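Extracellular solute-binding protein (Bordetella parapertussis, PDB 3PU5) probably binds a small solute, perhaps a polyamine, outside the cytoplasmic membrane and delivers it to an ABC transporter. Local coordinates at residues K143-N149 / P186-F192. Numbering follows the deposited sequence.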
loop_
_atom_site.group_PDB
_atom_site.type_symbol
_atom_site.label_atom_id
_atom_site.label_comp_id
_atom_site.label_asym_id
_atom_site.label_seq_id
_atom_site.Cartn_x
_atom_site.Cartn_y
_atom_site.Cartn_z
ATOM N N LYS A 143 -4.366 -28.168 -6.113
ATOM C CA LYS A 143 -3.097 -27.583 -5.707
ATOM C C LYS A 143 -2.770 -26.378 -6.585
ATOM O O LYS A 143 -1.659 -26.239 -7.091
ATOM C CB LYS A 143 -1.975 -28.627 -5.755
ATOM C CG LYS A 143 -0.741 -28.246 -4.937
ATOM C CD LYS A 143 0.299 -29.362 -4.965
ATOM C CE LYS A 143 1.675 -28.825 -4.623
ATOM N NZ LYS A 143 1.819 -28.490 -3.181
ATOM N N GLN A 144 -3.743 -25.491 -6.750
ATOM C CA GLN A 144 -3.603 -24.383 -7.687
ATOM C C GLN A 144 -3.684 -23.029 -6.997
ATOM O O GLN A 144 -3.995 -22.009 -7.618
ATOM C CB GLN A 144 -4.650 -24.517 -8.788
ATOM C CG GLN A 144 -4.474 -25.832 -9.557
ATOM C CD GLN A 144 -5.681 -26.209 -10.391
ATOM O OE1 GLN A 144 -6.268 -25.370 -11.067
ATOM N NE2 GLN A 144 -6.045 -27.488 -10.360
ATOM N N VAL A 145 -3.377 -23.037 -5.705
ATOM C CA VAL A 145 -3.366 -21.822 -4.909
ATOM C C VAL A 145 -1.936 -21.283 -4.808
ATOM O O VAL A 145 -0.986 -22.061 -4.708
ATOM C CB VAL A 145 -3.959 -22.107 -3.514
ATOM C CG1 VAL A 145 -4.008 -20.836 -2.689
ATOM C CG2 VAL A 145 -5.365 -22.727 -3.665
ATOM N N PHE A 146 -1.783 -19.963 -4.906
ATOM C CA PHE A 146 -0.489 -19.314 -4.678
ATOM C C PHE A 146 -0.614 -18.379 -3.474
ATOM O O PHE A 146 -1.726 -18.047 -3.076
ATOM C CB PHE A 146 0.028 -18.587 -5.934
ATOM C CG PHE A 146 -0.946 -17.583 -6.519
ATOM C CD1 PHE A 146 -1.045 -16.298 -5.990
ATOM C CD2 PHE A 146 -1.759 -17.923 -7.600
ATOM C CE1 PHE A 146 -1.948 -15.369 -6.526
ATOM C CE2 PHE A 146 -2.662 -17.006 -8.140
ATOM C CZ PHE A 146 -2.756 -15.726 -7.606
ATOM N N PHE A 147 0.509 -17.976 -2.878
ATOM C CA PHE A 147 0.473 -17.137 -1.680
ATOM C C PHE A 147 1.750 -16.301 -1.564
ATOM O O PHE A 147 2.800 -16.718 -2.031
ATOM C CB PHE A 147 0.304 -18.004 -0.422
ATOM C CG PHE A 147 -0.040 -17.218 0.815
ATOM C CD1 PHE A 147 0.961 -16.700 1.623
ATOM C CD2 PHE A 147 -1.372 -16.977 1.158
ATOM C CE1 PHE A 147 0.648 -15.952 2.756
ATOM C CE2 PHE A 147 -1.697 -16.232 2.296
ATOM C CZ PHE A 147 -0.683 -15.725 3.097
ATOM N N ASN A 148 1.652 -15.124 -0.949
ATOM C CA ASN A 148 2.804 -14.228 -0.784
ATOM C C ASN A 148 3.961 -14.892 -0.027
ATOM O O ASN A 148 3.765 -15.409 1.079
ATOM C CB ASN A 148 2.411 -12.969 0.016
ATOM C CG ASN A 148 1.100 -12.343 -0.438
ATOM O OD1 ASN A 148 1.030 -11.128 -0.665
ATOM N ND2 ASN A 148 0.046 -13.150 -0.525
ATOM N N ASN A 149 5.163 -14.864 -0.591
ATOM C CA ASN A 149 6.328 -15.310 0.168
ATOM C C ASN A 149 6.668 -14.307 1.259
ATOM O O ASN A 149 6.889 -13.134 0.960
ATOM C CB ASN A 149 7.546 -15.509 -0.730
ATOM C CG ASN A 149 8.722 -16.109 0.025
ATOM O OD1 ASN A 149 9.849 -15.639 -0.077
ATOM N ND2 ASN A 149 8.450 -17.138 0.805
ATOM N N PRO A 186 -0.497 -27.577 1.925
ATOM C CA PRO A 186 -0.504 -28.687 0.960
ATOM C C PRO A 186 -1.030 -28.303 -0.418
ATOM O O PRO A 186 -0.705 -28.975 -1.403
ATOM C CB PRO A 186 -1.465 -29.701 1.596
ATOM C CG PRO A 186 -1.431 -29.394 3.054
ATOM C CD PRO A 186 -1.238 -27.905 3.151
ATOM N N HIS A 187 -1.837 -27.244 -0.475
ATOM C CA HIS A 187 -2.544 -26.864 -1.686
ATOM C C HIS A 187 -1.903 -25.683 -2.383
ATOM O O HIS A 187 -2.388 -25.243 -3.412
ATOM C CB HIS A 187 -3.986 -26.556 -1.338
ATOM C CG HIS A 187 -4.594 -27.586 -0.448
ATOM N ND1 HIS A 187 -4.728 -27.411 0.912
ATOM C CD2 HIS A 187 -5.031 -28.840 -0.712
ATOM C CE1 HIS A 187 -5.251 -28.502 1.445
ATOM N NE2 HIS A 187 -5.453 -29.380 0.477
ATOM N N ILE A 188 -0.805 -25.191 -1.819
ATOM C CA ILE A 188 -0.078 -24.060 -2.384
ATOM C C ILE A 188 1.086 -24.546 -3.239
ATOM O O ILE A 188 1.962 -25.270 -2.760
ATOM C CB ILE A 188 0.415 -23.103 -1.266
ATOM C CG1 ILE A 188 -0.784 -22.391 -0.643
ATOM C CG2 ILE A 188 1.414 -22.075 -1.819
ATOM C CD1 ILE A 188 -0.513 -21.777 0.723
ATOM N N PHE A 189 1.079 -24.172 -4.514
ATOM C CA PHE A 189 2.112 -24.621 -5.433
ATOM C C PHE A 189 3.256 -23.601 -5.557
ATOM O O PHE A 189 4.335 -23.922 -6.061
ATOM C CB PHE A 189 1.519 -24.933 -6.819
ATOM C CG PHE A 189 1.137 -23.715 -7.610
ATOM C CD1 PHE A 189 -0.120 -23.155 -7.476
ATOM C CD2 PHE A 189 2.030 -23.135 -8.497
ATOM C CE1 PHE A 189 -0.478 -22.039 -8.198
ATOM C CE2 PHE A 189 1.676 -22.016 -9.226
ATOM C CZ PHE A 189 0.417 -21.465 -9.075
ATOM N N LYS A 190 3.022 -22.373 -5.097
ATOM C CA LYS A 190 4.030 -21.331 -5.242
ATOM C C LYS A 190 3.869 -20.237 -4.198
ATOM O O LYS A 190 2.776 -19.695 -4.008
ATOM C CB LYS A 190 3.972 -20.733 -6.649
ATOM C CG LYS A 190 4.939 -19.580 -6.888
ATOM C CD LYS A 190 6.391 -20.047 -6.829
ATOM C CE LYS A 190 7.310 -19.009 -7.452
ATOM N NZ LYS A 190 8.758 -19.296 -7.208
ATOM N N PHE A 191 4.963 -19.940 -3.508
ATOM C CA PHE A 191 5.038 -18.763 -2.666
ATOM C C PHE A 191 5.754 -17.700 -3.487
ATOM O O PHE A 191 6.968 -17.769 -3.692
ATOM C CB PHE A 191 5.782 -19.071 -1.367
ATOM C CG PHE A 191 4.989 -19.915 -0.408
ATOM C CD1 PHE A 191 5.218 -21.280 -0.305
ATOM C CD2 PHE A 191 3.998 -19.345 0.384
ATOM C CE1 PHE A 191 4.475 -22.061 0.581
ATOM C CE2 PHE A 191 3.261 -20.112 1.260
ATOM C CZ PHE A 191 3.498 -21.476 1.363
ATOM N N PHE A 192 4.994 -16.731 -3.981
ATOM C CA PHE A 192 5.510 -15.825 -4.992
ATOM C C PHE A 192 6.354 -14.698 -4.407
ATOM O O PHE A 192 6.188 -14.316 -3.252
ATOM C CB PHE A 192 4.382 -15.286 -5.884
ATOM C CG PHE A 192 3.406 -14.385 -5.171
ATOM C CD1 PHE A 192 3.671 -13.036 -5.029
ATOM C CD2 PHE A 192 2.205 -14.885 -4.676
ATOM C CE1 PHE A 192 2.765 -12.197 -4.383
ATOM C CE2 PHE A 192 1.303 -14.059 -4.038
ATOM C CZ PHE A 192 1.581 -12.715 -3.889
#
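Val145 pairs with Ile188 and Phe147 with Phe191 in parallel strands 145-148 and 188-192, whose axes come within 4.7 Å; the second strand spends one residue more between these pairs, a beta bulge at Phe189. Phe189 N donates to Val145 O (3.0 Å), and beyond the bulge follow Phe147 N to Lys190 O, Phe192 N to Phe147 O and Asn149 N to Phe192 O (2.9 Å); Val145 N to His187 O is weak. On one face Val145 CG1 meets Ile188 CG1, Ile188 CD1 reaches Phe147 CB (4.0 Å), and Phe191 CE2 touches that same CB; Ile188 CG2 lies over the centre of one face of the Phe191 ring. On the other face, the Phe192 ring comes back across the strand pair because its CG sits between its own N and carbonyl carbon (chi1 67°). Asn148 CA rests on this ring in a CH-pi contact, 3.8 Å from its centroid, while Phe192 CD2 approaches Phe146 CD1 (3.8 Å) with the two ring planes at 73°. Phe189 sets CD1 against Val145 O and CE1 against Phe146 CB, at the edge of the Phe146 ring. At the N-terminal end of the strand pair, Lys143 runs out extended and bends at its last torsion (chi4 73°); NZ hydrogen-bonds to Pro186 O (3.1 Å) and Ile188 O (3.3 Å) from above both carbonyl planes, off the lone pairs. Phe146 also bonds through its backbone to Ile209 of strand 209-213 and packs on helix 197-204; Trp319 meets Phe191 edge-to-face. Helices 156-167 and 174-184 link the strands, making a beta-alpha-beta crossover in one lobe of the periplasmic-binding-protein fold. Backbone bonds thus fix the register and apolar side chains pack both faces, leaving the Lys143 ammonium, bridging two carbonyls, as the side-chain polar link at the exposed end.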